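Local coordinates for protein anti-H(O) lectin 1 (Ulex europaeus, PDB 1FX5) that binds L-fucose-containing carbohydrate as a homodimeric legume lectin that carries calcium and manganese ions, at residues A[88-93]-A[121-126]; A[212-217]-A[229-234]; A[67-72]-A[169-174]; A[55-60]-A[208-213]. All coordinates share one frame; numbering follows the deposited sequence.

Contact 1 (A[88-93]-A[121-126]); sequences GLTFFL and TVAVEF. With MN (manganese (II) ion), chain F.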
loop_
_atom_site.group_PDB
_atom_site.type_symbol
_atom_site.label_atom_id
_atom_site.label_comp_id
_atom_site.label_asym_id
_atom_site.label_seq_id
_atom_site.Cartn_x
_atom_site.Cartn_y
_atom_site.Cartn_z
ATOM N N GLY A 88 25.727 2.354 -9.901
ATOM C CA GLY A 88 24.553 1.700 -10.464
ATOM C C GLY A 88 23.294 1.781 -9.618
ATOM O O GLY A 88 23.231 2.545 -8.648
ATOM N N LEU A 89 22.247 1.072 -10.032
ATOM C CA LEU A 89 21.003 1.084 -9.281
ATOM C C LEU A 89 20.529 -0.359 -9.082
ATOM O O LEU A 89 20.993 -1.281 -9.769
ATOM C CB LEU A 89 19.932 1.971 -9.924
ATOM C CG LEU A 89 19.378 1.569 -11.278
ATOM C CD1 LEU A 89 17.905 1.925 -11.356
ATOM C CD2 LEU A 89 20.161 2.263 -12.367
ATOM N N THR A 90 19.494 -0.523 -8.271
ATOM C CA THR A 90 18.988 -1.842 -7.981
ATOM C C THR A 90 17.485 -1.895 -7.702
ATOM O O THR A 90 16.912 -0.884 -7.247
ATOM C CB THR A 90 19.724 -2.227 -6.635
ATOM O OG1 THR A 90 20.737 -3.209 -6.843
ATOM C CG2 THR A 90 18.816 -2.579 -5.526
ATOM N N PHE A 91 16.840 -3.008 -8.079
ATOM C CA PHE A 91 15.405 -3.201 -7.799
ATOM C C PHE A 91 15.577 -4.376 -6.797
ATOM O O PHE A 91 16.257 -5.368 -7.116
ATOM C CB PHE A 91 14.534 -3.633 -8.971
ATOM C CG PHE A 91 13.125 -4.000 -8.538
ATOM C CD1 PHE A 91 12.781 -5.324 -8.285
ATOM C CD2 PHE A 91 12.186 -3.011 -8.260
ATOM C CE1 PHE A 91 11.536 -5.662 -7.752
ATOM C CE2 PHE A 91 10.945 -3.342 -7.728
ATOM C CZ PHE A 91 10.624 -4.677 -7.471
ATOM N N PHE A 92 14.984 -4.297 -5.606
ATOM C CA PHE A 92 15.158 -5.383 -4.643
ATOM C C PHE A 92 14.001 -5.740 -3.722
ATOM O O PHE A 92 13.049 -4.967 -3.566
ATOM C CB PHE A 92 16.404 -5.086 -3.778
ATOM C CG PHE A 92 16.205 -3.960 -2.769
ATOM C CD1 PHE A 92 16.084 -2.639 -3.179
ATOM C CD2 PHE A 92 16.113 -4.234 -1.412
ATOM C CE1 PHE A 92 15.862 -1.603 -2.259
ATOM C CE2 PHE A 92 15.894 -3.205 -0.475
ATOM C CZ PHE A 92 15.765 -1.888 -0.908
ATOM N N LEU A 93 14.061 -6.952 -3.169
ATOM C CA LEU A 93 13.038 -7.454 -2.237
ATOM C C LEU A 93 13.840 -7.801 -0.977
ATOM O O LEU A 93 14.870 -8.483 -1.075
ATOM C CB LEU A 93 12.323 -8.699 -2.793
ATOM C CG LEU A 93 11.448 -8.452 -4.033
ATOM C CD1 LEU A 93 12.209 -8.880 -5.239
ATOM C CD2 LEU A 93 10.186 -9.237 -4.001
ATOM N N THR A 121 17.825 -11.259 0.965
ATOM C CA THR A 121 17.708 -10.285 -0.116
ATOM C C THR A 121 17.904 -10.856 -1.508
ATOM O O THR A 121 18.796 -11.688 -1.716
ATOM C CB THR A 121 18.783 -9.204 0.084
ATOM O OG1 THR A 121 18.597 -8.603 1.364
ATOM C CG2 THR A 121 18.745 -8.139 -1.000
ATOM N N VAL A 122 17.047 -10.447 -2.440
ATOM C CA VAL A 122 17.138 -10.887 -3.827
ATOM C C VAL A 122 17.113 -9.552 -4.580
ATOM O O VAL A 122 16.187 -8.751 -4.398
ATOM C CB VAL A 122 15.942 -11.731 -4.286
ATOM C CG1 VAL A 122 16.003 -11.925 -5.817
ATOM C CG2 VAL A 122 15.964 -13.091 -3.612
ATOM N N ALA A 123 18.123 -9.276 -5.386
ATOM C CA ALA A 123 18.146 -8.018 -6.118
ATOM C C ALA A 123 18.570 -8.164 -7.569
ATOM O O ALA A 123 19.344 -9.074 -7.921
ATOM C CB ALA A 123 19.091 -7.025 -5.418
ATOM N N VAL A 124 18.027 -7.293 -8.412
ATOM C CA VAL A 124 18.350 -7.292 -9.830
ATOM C C VAL A 124 19.222 -6.038 -9.909
ATOM O O VAL A 124 18.740 -4.930 -9.619
ATOM C CB VAL A 124 17.083 -7.132 -10.723
ATOM C CG1 VAL A 124 17.487 -6.976 -12.197
ATOM C CG2 VAL A 124 16.198 -8.349 -10.576
ATOM N N GLU A 125 20.509 -6.211 -10.197
ATOM C CA GLU A 125 21.419 -5.071 -10.294
ATOM C C GLU A 125 21.791 -4.618 -11.731
ATOM O O GLU A 125 21.958 -5.433 -12.645
ATOM C CB GLU A 125 22.713 -5.329 -9.489
ATOM C CG GLU A 125 23.557 -6.487 -10.056
ATOM C CD GLU A 125 24.924 -6.635 -9.416
ATOM O OE1 GLU A 125 25.906 -6.863 -10.145
ATOM O OE2 GLU A 125 25.038 -6.550 -8.186
ATOM N N PHE A 126 21.942 -3.296 -11.869
ATOM C CA PHE A 126 22.306 -2.577 -13.095
ATOM C C PHE A 126 23.615 -1.952 -12.588
ATOM O O PHE A 126 23.662 -0.799 -12.104
ATOM C CB PHE A 126 21.235 -1.524 -13.419
ATOM C CG PHE A 126 19.859 -2.125 -13.661
ATOM C CD1 PHE A 126 18.939 -2.224 -12.632
ATOM C CD2 PHE A 126 19.522 -2.659 -14.910
ATOM C CE1 PHE A 126 17.719 -2.847 -12.841
ATOM C CE2 PHE A 126 18.288 -3.284 -15.122
ATOM C CZ PHE A 126 17.392 -3.377 -14.083
HETATM MN MN MN F . 28.079 -6.739 -9.935
HETATM O O HOH W 1 27.738 -6.727 -7.840
HETATM O O HOH W 2 27.922 -8.924 -10.042
#

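Contact 2 (A[212-217]-A[229-234]); sequences VGFSGS and LNWYFT. Unlike the reference sequence in segment 212-217: Ser217 (reference Gly).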
loop_
_atom_site.group_PDB
_atom_site.type_symbol
_atom_site.label_atom_id
_atom_site.label_comp_id
_atom_site.label_asym_id
_atom_site.label_seq_id
_atom_site.Cartn_x
_atom_site.Cartn_y
_atom_site.Cartn_z
ATOM N N VAL A 212 9.342 -3.712 -1.357
ATOM C CA VAL A 212 9.893 -3.671 -2.720
ATOM C C VAL A 212 10.359 -2.219 -2.900
ATOM O O VAL A 212 9.699 -1.294 -2.390
ATOM C CB VAL A 212 8.879 -4.023 -3.832
ATOM C CG1 VAL A 212 8.408 -5.462 -3.687
ATOM C CG2 VAL A 212 7.707 -3.050 -3.831
ATOM N N GLY A 213 11.486 -2.008 -3.585
ATOM C CA GLY A 213 11.982 -0.655 -3.781
ATOM C C GLY A 213 13.242 -0.599 -4.617
ATOM O O GLY A 213 13.599 -1.583 -5.273
ATOM N N PHE A 214 13.957 0.520 -4.542
ATOM C CA PHE A 214 15.179 0.711 -5.298
ATOM C C PHE A 214 16.285 1.285 -4.413
ATOM O O PHE A 214 16.028 1.859 -3.346
ATOM C CB PHE A 214 14.981 1.759 -6.420
ATOM C CG PHE A 214 13.782 1.524 -7.345
ATOM C CD1 PHE A 214 12.540 2.094 -7.056
ATOM C CD2 PHE A 214 13.924 0.811 -8.534
ATOM C CE1 PHE A 214 11.464 1.958 -7.935
ATOM C CE2 PHE A 214 12.859 0.677 -9.409
ATOM C CZ PHE A 214 11.628 1.249 -9.108
ATOM N N SER A 215 17.512 1.185 -4.906
ATOM C CA SER A 215 18.687 1.702 -4.212
ATOM C C SER A 215 19.596 2.239 -5.330
ATOM O O SER A 215 19.545 1.750 -6.480
ATOM C CB SER A 215 19.393 0.616 -3.362
ATOM O OG SER A 215 20.379 -0.121 -4.077
ATOM N N GLY A 216 20.361 3.284 -5.025
ATOM C CA GLY A 216 21.260 3.870 -5.998
ATOM C C GLY A 216 22.475 4.324 -5.217
ATOM O O GLY A 216 22.329 4.714 -4.054
ATOM N N SER A 217 23.669 4.265 -5.815
ATOM C CA SER A 217 24.857 4.691 -5.104
ATOM C C SER A 217 25.987 5.061 -6.050
ATOM O O SER A 217 25.934 4.749 -7.244
ATOM C CB SER A 217 25.311 3.626 -4.091
ATOM O OG SER A 217 25.711 2.456 -4.750
ATOM N N LEU A 229 11.845 7.548 -13.456
ATOM C CA LEU A 229 10.763 8.381 -13.973
ATOM C C LEU A 229 9.325 7.962 -13.627
ATOM O O LEU A 229 8.433 8.806 -13.514
ATOM C CB LEU A 229 10.901 8.496 -15.493
ATOM C CG LEU A 229 12.124 9.226 -16.041
ATOM C CD1 LEU A 229 12.306 8.846 -17.482
ATOM C CD2 LEU A 229 11.977 10.733 -15.894
ATOM N N ASN A 230 9.078 6.659 -13.587
ATOM C CA ASN A 230 7.751 6.143 -13.271
ATOM C C ASN A 230 7.931 4.741 -12.744
ATOM O O ASN A 230 9.035 4.178 -12.824
ATOM C CB ASN A 230 6.847 6.129 -14.503
ATOM C CG ASN A 230 7.544 5.583 -15.730
ATOM O OD1 ASN A 230 8.078 4.475 -15.728
ATOM N ND2 ASN A 230 7.572 6.385 -16.784
ATOM N N TRP A 231 6.836 4.144 -12.297
ATOM C CA TRP A 231 6.913 2.810 -11.749
ATOM C C TRP A 231 5.549 2.159 -11.679
ATOM O O TRP A 231 4.593 2.769 -11.192
ATOM C CB TRP A 231 7.483 2.936 -10.330
ATOM C CG TRP A 231 7.758 1.669 -9.583
ATOM C CD1 TRP A 231 7.986 0.418 -10.110
ATOM C CD2 TRP A 231 7.919 1.545 -8.164
ATOM N NE1 TRP A 231 8.287 -0.468 -9.099
ATOM C CE2 TRP A 231 8.257 0.196 -7.898
ATOM C CE3 TRP A 231 7.823 2.447 -7.093
ATOM C CZ2 TRP A 231 8.502 -0.272 -6.599
ATOM C CZ3 TRP A 231 8.067 1.982 -5.804
ATOM C CH2 TRP A 231 8.403 0.633 -5.570
ATOM N N TYR A 232 5.478 0.916 -12.137
ATOM C CA TYR A 232 4.250 0.139 -12.127
ATOM C C TYR A 232 4.603 -1.198 -11.463
ATOM O O TYR A 232 5.661 -1.777 -11.780
ATOM C CB TYR A 232 3.746 -0.080 -13.555
ATOM C CG TYR A 232 2.716 -1.177 -13.655
ATOM C CD1 TYR A 232 1.376 -0.933 -13.362
ATOM C CD2 TYR A 232 3.086 -2.469 -14.037
ATOM C CE1 TYR A 232 0.427 -1.943 -13.455
ATOM C CE2 TYR A 232 2.146 -3.498 -14.131
ATOM C CZ TYR A 232 0.818 -3.228 -13.839
ATOM O OH TYR A 232 -0.124 -4.241 -13.939
ATOM N N PHE A 233 3.722 -1.697 -10.584
ATOM C CA PHE A 233 3.954 -2.962 -9.885
ATOM C C PHE A 233 2.668 -3.701 -9.593
ATOM O O PHE A 233 1.688 -3.097 -9.146
ATOM C CB PHE A 233 4.644 -2.697 -8.539
ATOM C CG PHE A 233 4.881 -3.938 -7.713
ATOM C CD1 PHE A 233 6.071 -4.645 -7.827
ATOM C CD2 PHE A 233 3.908 -4.405 -6.824
ATOM C CE1 PHE A 233 6.299 -5.809 -7.069
ATOM C CE2 PHE A 233 4.123 -5.561 -6.063
ATOM C CZ PHE A 233 5.325 -6.266 -6.190
ATOM N N THR A 234 2.690 -5.020 -9.768
ATOM C CA THR A 234 1.524 -5.835 -9.506
ATOM C C THR A 234 1.914 -7.256 -9.086
ATOM O O THR A 234 2.827 -7.866 -9.682
ATOM C CB THR A 234 0.555 -5.853 -10.725
ATOM O OG1 THR A 234 -0.483 -6.813 -10.513
ATOM C CG2 THR A 234 1.266 -6.264 -11.953
#

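Contact 3 (A[67-72]-A[169-174]); sequences SFITSF and NVEIIY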
loop_
_atom_site.group_PDB
_atom_site.type_symbol
_atom_site.label_atom_id
_atom_site.label_comp_id
_atom_site.label_asym_id
_atom_site.label_seq_id
_atom_site.Cartn_x
_atom_site.Cartn_y
_atom_site.Cartn_z
ATOM N N SER A 67 3.173 -14.412 -7.833
ATOM C CA SER A 67 3.845 -14.080 -9.082
ATOM C C SER A 67 3.779 -12.541 -9.138
ATOM O O SER A 67 2.867 -11.931 -8.538
ATOM C CB SER A 67 3.076 -14.648 -10.273
ATOM O OG SER A 67 3.244 -16.045 -10.363
ATOM N N PHE A 68 4.747 -11.902 -9.794
ATOM C CA PHE A 68 4.726 -10.447 -9.883
ATOM C C PHE A 68 5.392 -9.932 -11.140
ATOM O O PHE A 68 6.141 -10.657 -11.822
ATOM C CB PHE A 68 5.336 -9.780 -8.619
ATOM C CG PHE A 68 6.858 -9.886 -8.504
ATOM C CD1 PHE A 68 7.445 -10.783 -7.611
ATOM C CD2 PHE A 68 7.697 -9.055 -9.249
ATOM C CE1 PHE A 68 8.842 -10.850 -7.459
ATOM C CE2 PHE A 68 9.081 -9.122 -9.104
ATOM C CZ PHE A 68 9.653 -10.019 -8.208
ATOM N N ILE A 69 5.090 -8.683 -11.457
ATOM C CA ILE A 69 5.660 -8.037 -12.616
ATOM C C ILE A 69 5.812 -6.575 -12.246
ATOM O O ILE A 69 4.967 -6.025 -11.554
ATOM C CB ILE A 69 4.771 -8.164 -13.858
ATOM C CG1 ILE A 69 5.440 -7.503 -15.052
ATOM C CG2 ILE A 69 3.473 -7.455 -13.641
ATOM C CD1 ILE A 69 4.606 -7.578 -16.302
ATOM N N THR A 70 6.928 -5.972 -12.632
ATOM C CA THR A 70 7.181 -4.567 -12.340
ATOM C C THR A 70 7.891 -3.959 -13.559
ATOM O O THR A 70 8.602 -4.665 -14.303
ATOM C CB THR A 70 8.057 -4.397 -11.063
ATOM O OG1 THR A 70 8.032 -3.036 -10.623
ATOM C CG2 THR A 70 9.505 -4.786 -11.322
ATOM N N SER A 71 7.641 -2.679 -13.810
ATOM C CA SER A 71 8.271 -1.997 -14.928
ATOM C C SER A 71 8.518 -0.543 -14.526
ATOM O O SER A 71 7.743 0.040 -13.748
ATOM C CB SER A 71 7.402 -2.084 -16.197
ATOM O OG SER A 71 6.126 -1.530 -15.971
ATOM N N PHE A 72 9.617 0.019 -15.023
ATOM C CA PHE A 72 10.000 1.398 -14.738
ATOM C C PHE A 72 11.029 1.890 -15.757
ATOM O O PHE A 72 11.690 1.091 -16.444
ATOM C CB PHE A 72 10.567 1.525 -13.304
ATOM C CG PHE A 72 11.792 0.681 -13.049
ATOM C CD1 PHE A 72 13.064 1.183 -13.293
ATOM C CD2 PHE A 72 11.670 -0.626 -12.592
ATOM C CE1 PHE A 72 14.199 0.400 -13.092
ATOM C CE2 PHE A 72 12.803 -1.423 -12.385
ATOM C CZ PHE A 72 14.070 -0.915 -12.636
ATOM N N ASN A 169 14.025 1.401 -20.575
ATOM C CA ASN A 169 12.764 0.869 -20.064
ATOM C C ASN A 169 13.113 -0.539 -19.542
ATOM O O ASN A 169 13.741 -1.340 -20.254
ATOM C CB ASN A 169 11.716 0.757 -21.164
ATOM C CG ASN A 169 11.355 2.105 -21.769
ATOM O OD1 ASN A 169 11.033 2.199 -22.961
ATOM N ND2 ASN A 169 11.413 3.157 -20.963
ATOM N N VAL A 170 12.734 -0.814 -18.300
ATOM C CA VAL A 170 12.993 -2.108 -17.653
ATOM C C VAL A 170 11.732 -2.903 -17.298
ATOM O O VAL A 170 10.688 -2.345 -16.905
ATOM C CB VAL A 170 13.807 -1.907 -16.325
ATOM C CG1 VAL A 170 14.033 -3.245 -15.593
ATOM C CG2 VAL A 170 15.128 -1.211 -16.613
ATOM N N GLU A 171 11.824 -4.214 -17.435
ATOM C CA GLU A 171 10.702 -5.067 -17.107
ATOM C C GLU A 171 11.243 -6.296 -16.365
ATOM O O GLU A 171 12.147 -6.983 -16.869
ATOM C CB GLU A 171 9.933 -5.478 -18.347
ATOM C CG GLU A 171 8.654 -6.172 -17.983
ATOM C CD GLU A 171 7.814 -6.493 -19.190
ATOM O OE1 GLU A 171 7.841 -5.690 -20.157
ATOM O OE2 GLU A 171 7.135 -7.545 -19.170
ATOM N N ILE A 172 10.702 -6.543 -15.170
ATOM C CA ILE A 172 11.103 -7.671 -14.324
ATOM C C ILE A 172 9.879 -8.527 -14.004
ATOM O O ILE A 172 8.850 -8.012 -13.526
ATOM C CB ILE A 172 11.774 -7.182 -13.002
ATOM C CG1 ILE A 172 12.951 -6.272 -13.338
ATOM C CG2 ILE A 172 12.312 -8.378 -12.193
ATOM C CD1 ILE A 172 13.585 -5.601 -12.135
ATOM N N ILE A 173 10.011 -9.835 -14.192
ATOM C CA ILE A 173 8.911 -10.764 -13.939
ATOM C C ILE A 173 9.269 -12.008 -13.117
ATOM O O ILE A 173 10.347 -12.608 -13.305
ATOM C CB ILE A 173 8.383 -11.312 -15.316
ATOM C CG1 ILE A 173 7.858 -10.178 -16.187
ATOM C CG2 ILE A 173 7.305 -12.375 -15.132
ATOM C CD1 ILE A 173 7.784 -10.556 -17.651
ATOM N N TYR A 174 8.410 -12.369 -12.172
ATOM C CA TYR A 174 8.678 -13.559 -11.390
ATOM C C TYR A 174 7.446 -14.435 -11.614
ATOM O O TYR A 174 6.319 -14.017 -11.325
ATOM C CB TYR A 174 8.896 -13.297 -9.897
ATOM C CG TYR A 174 9.259 -14.574 -9.134
ATOM C CD1 TYR A 174 10.497 -15.203 -9.315
ATOM C CD2 TYR A 174 8.352 -15.177 -8.269
ATOM C CE1 TYR A 174 10.816 -16.395 -8.664
ATOM C CE2 TYR A 174 8.657 -16.373 -7.608
ATOM C CZ TYR A 174 9.881 -16.978 -7.809
ATOM O OH TYR A 174 10.146 -18.179 -7.164
#

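Contact 4 (A[55-60]-A[208-213]); sequences IHIWNC and EWVSVG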
loop_
_atom_site.group_PDB
_atom_site.type_symbol
_atom_site.label_atom_id
_atom_site.label_comp_id
_atom_site.label_asym_id
_atom_site.label_seq_id
_atom_site.Cartn_x
_atom_site.Cartn_y
_atom_site.Cartn_z
ATOM N N ILE A 55 4.617 -6.337 1.075
ATOM C CA ILE A 55 3.963 -7.212 0.117
ATOM C C ILE A 55 3.996 -8.627 0.674
ATOM O O ILE A 55 5.011 -9.054 1.242
ATOM C CB ILE A 55 4.762 -7.237 -1.224
ATOM C CG1 ILE A 55 5.132 -5.818 -1.672
ATOM C CG2 ILE A 55 3.974 -7.916 -2.316
ATOM C CD1 ILE A 55 3.974 -4.947 -2.042
ATOM N N HIS A 56 2.888 -9.345 0.514
ATOM C CA HIS A 56 2.752 -10.725 0.976
ATOM C C HIS A 56 3.324 -11.522 -0.196
ATOM O O HIS A 56 2.648 -11.679 -1.213
ATOM C CB HIS A 56 1.269 -11.057 1.171
ATOM C CG HIS A 56 1.009 -12.245 2.054
ATOM N ND1 HIS A 56 2.019 -12.913 2.730
ATOM C CD2 HIS A 56 -0.139 -12.875 2.377
ATOM C CE1 HIS A 56 1.491 -13.902 3.431
ATOM N NE2 HIS A 56 0.185 -13.907 3.239
ATOM N N ILE A 57 4.562 -11.992 -0.081
ATOM C CA ILE A 57 5.164 -12.740 -1.177
ATOM C C ILE A 57 4.867 -14.238 -1.188
ATOM O O ILE A 57 4.797 -14.858 -2.250
ATOM C CB ILE A 57 6.661 -12.391 -1.336
ATOM C CG1 ILE A 57 7.122 -12.666 -2.770
ATOM C CG2 ILE A 57 7.498 -13.194 -0.391
ATOM C CD1 ILE A 57 6.551 -11.717 -3.797
ATOM N N TRP A 58 4.783 -14.852 -0.024
ATOM C CA TRP A 58 4.468 -16.268 0.007
ATOM C C TRP A 58 3.649 -16.513 1.262
ATOM O O TRP A 58 3.675 -15.704 2.196
ATOM C CB TRP A 58 5.668 -17.203 -0.185
ATOM C CG TRP A 58 6.676 -17.199 0.884
ATOM C CD1 TRP A 58 7.749 -16.375 0.989
ATOM C CD2 TRP A 58 6.763 -18.119 1.973
ATOM N NE1 TRP A 58 8.509 -16.728 2.071
ATOM C CE2 TRP A 58 7.931 -17.791 2.691
ATOM C CE3 TRP A 58 5.977 -19.189 2.400
ATOM C CZ2 TRP A 58 8.333 -18.508 3.825
ATOM C CZ3 TRP A 58 6.377 -19.900 3.519
ATOM C CH2 TRP A 58 7.548 -19.553 4.222
ATOM N N ASN A 59 2.854 -17.574 1.233
ATOM C CA ASN A 59 1.980 -17.938 2.345
ATOM C C ASN A 59 2.317 -19.256 3.044
ATOM O O ASN A 59 2.091 -20.317 2.474
ATOM C CB ASN A 59 0.567 -18.012 1.770
ATOM C CG ASN A 59 -0.497 -18.088 2.835
ATOM O OD1 ASN A 59 -0.252 -18.555 3.955
ATOM N ND2 ASN A 59 -1.696 -17.643 2.492
ATOM N N CYS A 60 2.756 -19.209 4.300
ATOM C CA CYS A 60 3.094 -20.455 5.003
ATOM C C CYS A 60 1.909 -21.393 5.282
ATOM O O CYS A 60 2.089 -22.603 5.415
ATOM C CB CYS A 60 3.847 -20.179 6.314
ATOM S SG CYS A 60 4.866 -21.589 6.912
ATOM N N GLU A 208 7.903 -14.244 4.647
ATOM C CA GLU A 208 6.591 -14.144 3.984
ATOM C C GLU A 208 6.188 -12.745 3.509
ATOM O O GLU A 208 5.424 -12.614 2.537
ATOM C CB GLU A 208 5.487 -14.652 4.886
ATOM C CG GLU A 208 5.517 -16.118 5.127
ATOM C CD GLU A 208 4.497 -16.489 6.167
ATOM O OE1 GLU A 208 3.283 -16.505 5.836
ATOM O OE2 GLU A 208 4.922 -16.697 7.325
ATOM N N TRP A 209 6.614 -11.721 4.249
ATOM C CA TRP A 209 6.308 -10.323 3.909
ATOM C C TRP A 209 7.609 -9.570 3.640
ATOM O O TRP A 209 8.521 -9.566 4.496
ATOM C CB TRP A 209 5.560 -9.621 5.057
ATOM C CG TRP A 209 4.174 -10.137 5.323
ATOM C CD1 TRP A 209 3.839 -11.237 6.063
ATOM C CD2 TRP A 209 2.931 -9.551 4.885
ATOM N NE1 TRP A 209 2.467 -11.374 6.116
ATOM C CE2 TRP A 209 1.885 -10.351 5.406
ATOM C CE3 TRP A 209 2.597 -8.433 4.105
ATOM C CZ2 TRP A 209 0.526 -10.065 5.175
ATOM C CZ3 TRP A 209 1.252 -8.151 3.872
ATOM C CH2 TRP A 209 0.233 -8.965 4.408
ATOM N N VAL A 210 7.685 -8.917 2.477
ATOM C CA VAL A 210 8.881 -8.151 2.092
ATOM C C VAL A 210 8.513 -6.779 1.545
ATOM O O VAL A 210 7.364 -6.543 1.173
ATOM C CB VAL A 210 9.713 -8.870 0.960
ATOM C CG1 VAL A 210 10.214 -10.223 1.420
ATOM C CG2 VAL A 210 8.876 -9.025 -0.311
ATOM N N SER A 211 9.476 -5.865 1.513
ATOM C CA SER A 211 9.226 -4.523 0.975
ATOM C C SER A 211 9.828 -4.547 -0.442
ATOM O O SER A 211 10.646 -5.418 -0.728
ATOM C CB SER A 211 9.963 -3.474 1.809
ATOM O OG SER A 211 11.364 -3.664 1.750
ATOM N N VAL A 212 9.342 -3.712 -1.357
ATOM C CA VAL A 212 9.893 -3.671 -2.720
ATOM C C VAL A 212 10.359 -2.219 -2.900
ATOM O O VAL A 212 9.699 -1.294 -2.390
ATOM C CB VAL A 212 8.879 -4.023 -3.832
ATOM C CG1 VAL A 212 8.408 -5.462 -3.687
ATOM C CG2 VAL A 212 7.707 -3.050 -3.831
ATOM N N GLY A 213 11.486 -2.008 -3.585
ATOM C CA GLY A 213 11.982 -0.655 -3.781
ATOM C C GLY A 213 13.242 -0.599 -4.617
ATOM O O GLY A 213 13.599 -1.583 -5.273
#

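Contact 1 (A[88-93]-A[121-126])
Phe91 O receives the Val124 N-H at 2.9 Å, close to straight (171° at the hydrogen), while the CA-H of Ala123 leans on the same oxygen from 3.4 Å. Phe91 N returns the bond to Val124 O, and matching antiparallel pairs join Leu89 to Phe126 and Leu93 to Val122. At one end, Phe126 has its CG beside its own backbone N (chi1 -61°), which lets the ring edge reach the carbonyl that this N binds: Phe126 CD1 is 3.6 Å from Leu89 O. Leu89 CG packs against the same ring atom. These residues, with Phe91, Leu93, Val122 and Val124, belong to the face of the curved front sheet of the legume lectin fold that is turned to the back sheet. Thr90, Phe92, Ala123 and Glu125 look the other way; Phe92 CB meets Ala123 CB at 3.7 Å. Thr90 OG1 is buried without a polar partner. Glu125 extends away from the strand pair, and its OE1 binds manganese at 2.2 Å, alongside Asp127, Asp137 and His142. Its OE2 accepts a 2.7 Å hydrogen bond from water 1, itself a manganese ligand. Both carboxylate oxygens thus serve the metal, one directly and one through water, and the cation probably offsets the crowding of acidic groups here, Asp146 among them.

Contact 2 (A[212-217]-A[229-234])
Val212 turns one methyl to each of two aromatic residues of 229-234. Its CG1 lies 4.0 Å from Phe233 CE1, and its CG2 lies 4.0 Å from Trp231 CZ2, while the carbonyl oxygen of Val212 sits near the plane of the indole, at its edge. Next along, Gly213 brings its CA within 4.2 Å of Trp231 CH2. No hydrogen bond links the two strands, whose axes come no nearer than 10.3 Å: one belongs to the curved front sheet and the other to the flat back sheet of the legume lectin sandwich, so the gap is bridged by side chains of 229-234 reaching the side chains and backbone of 212-214. Trp231 holds its CG anti to the backbone N (chi1 -176°), sending the indole across toward the front sheet, and its NE1 is hydrogen-bonded to Thr70 OG1. Phe214 then supplies the edge of a T-shaped pair, its CE1 standing above the middle of the indole, 3.6 Å from Trp231 CD2. The ring planes meet at 60°. Phe214 and Trp231 each have a further edge-to-face neighbour, Phe72 and Phe6 respectively.

Contact 3 (A[67-72]-A[169-174])
Phe68 and Phe72 both carry CG between the backbone N and the carbonyl carbon (chi1 73° and 60°), and this swings their rings over the partner strand. Tyr174, with CG anti to its N (chi1 -177°), leads its own ring away, leaving its CB to meet Phe68: Tyr174 CB is 3.5 Å from Phe68 CE1 and makes a CH-pi contact over the ring face, toward the rim. The two rings barely overlap. Phe72 does likewise to Val170, whose CB lies over its face, with Val170 CG1 3.8 Å from Phe72 CZ; Ile172 CD1 comes up to the edge of the same ring. Between them Thr70 and Ile172 run side by side, Thr70 CG2 touching Ile172 CB at 3.7 Å, while Thr70 OG1 is hydrogen-bonded to Tyr232 O. Beneath this packing the backbones are almost exactly antiparallel, and six hydrogen bonds hold them, such as Ile172 N to Thr70 O at 2.9 Å. The opposite face, partly open to solvent, has Ile69 CG1 against Ile173 CG1 at 3.8 Å. This is the middle of the flat back sheet of the legume lectin sandwich. Strand 224-236 flanks 67-72 on its far side and strand 180-187 flanks 169-174, while the face of Phe68, Thr70, Phe72, Val170 and Ile172 packs on front-sheet strands 88-94 and 122-127.

Contact 4 (A[55-60]-A[208-213])
The two backbones run antiparallel and pair regularly at Ile55 with Val210, a hydrogen-bonded pair, and at His56 with Trp209, a non-hydrogen-bonded one; Ile55 N reaches Val210 O at 2.8 Å and Val210 N reaches Ile55 O at 2.9 Å. Beyond, at this end of the front sheet of the legume lectin fold, the 55-60 chain kinks at Ile57, in the manner of a classic beta bulge: Ile57 N binds Glu208 O at 2.8 Å, and Trp58 N makes a weak bond to the same oxygen. His56 ND1 adds a third, also weak, bond at 3.4 Å to Glu208 O, with that oxygen lying in the plane of the imidazole, at its edge. The imidazole lies in an offset stack on Trp209, planes 7° apart; Trp209 also packs on Asp17 of the second subunit. On the buried side Ile55 CG1 touches Val212 CG1. Glu208 crosses Trp58, its CG above the centre of the indole's six-membered ring and 3.8 Å from Trp58 CE2. At its end Glu208 OE1 accepts the Cys60 N-H at 3.2 Å, met from above the carboxylate plane.

Overall arrangement
From the N terminus, 55-60 comes first and waits until 208-213 to close contact 4, the widest loop of the four. Within it, 67-72 pairs with 169-174 in contact 3, and within that again 88-93 and 121-126 close contact 1, so these three nest without crossing. Contact 2 starts where contact 4 finishes: both use Val212 and Gly213 before the chain turns back to 229-234. Contacts 1 and 4 are strand pairs of the front sheet, where 88-93 lies beside 212-217; contact 3 is one of the back sheet, where 67-72 lies beside 229-234. Contact 2 joins the sheets, and packing of Phe126 on Val170 and Phe91 on Ile172 joins contacts 1 and 3 across the same core.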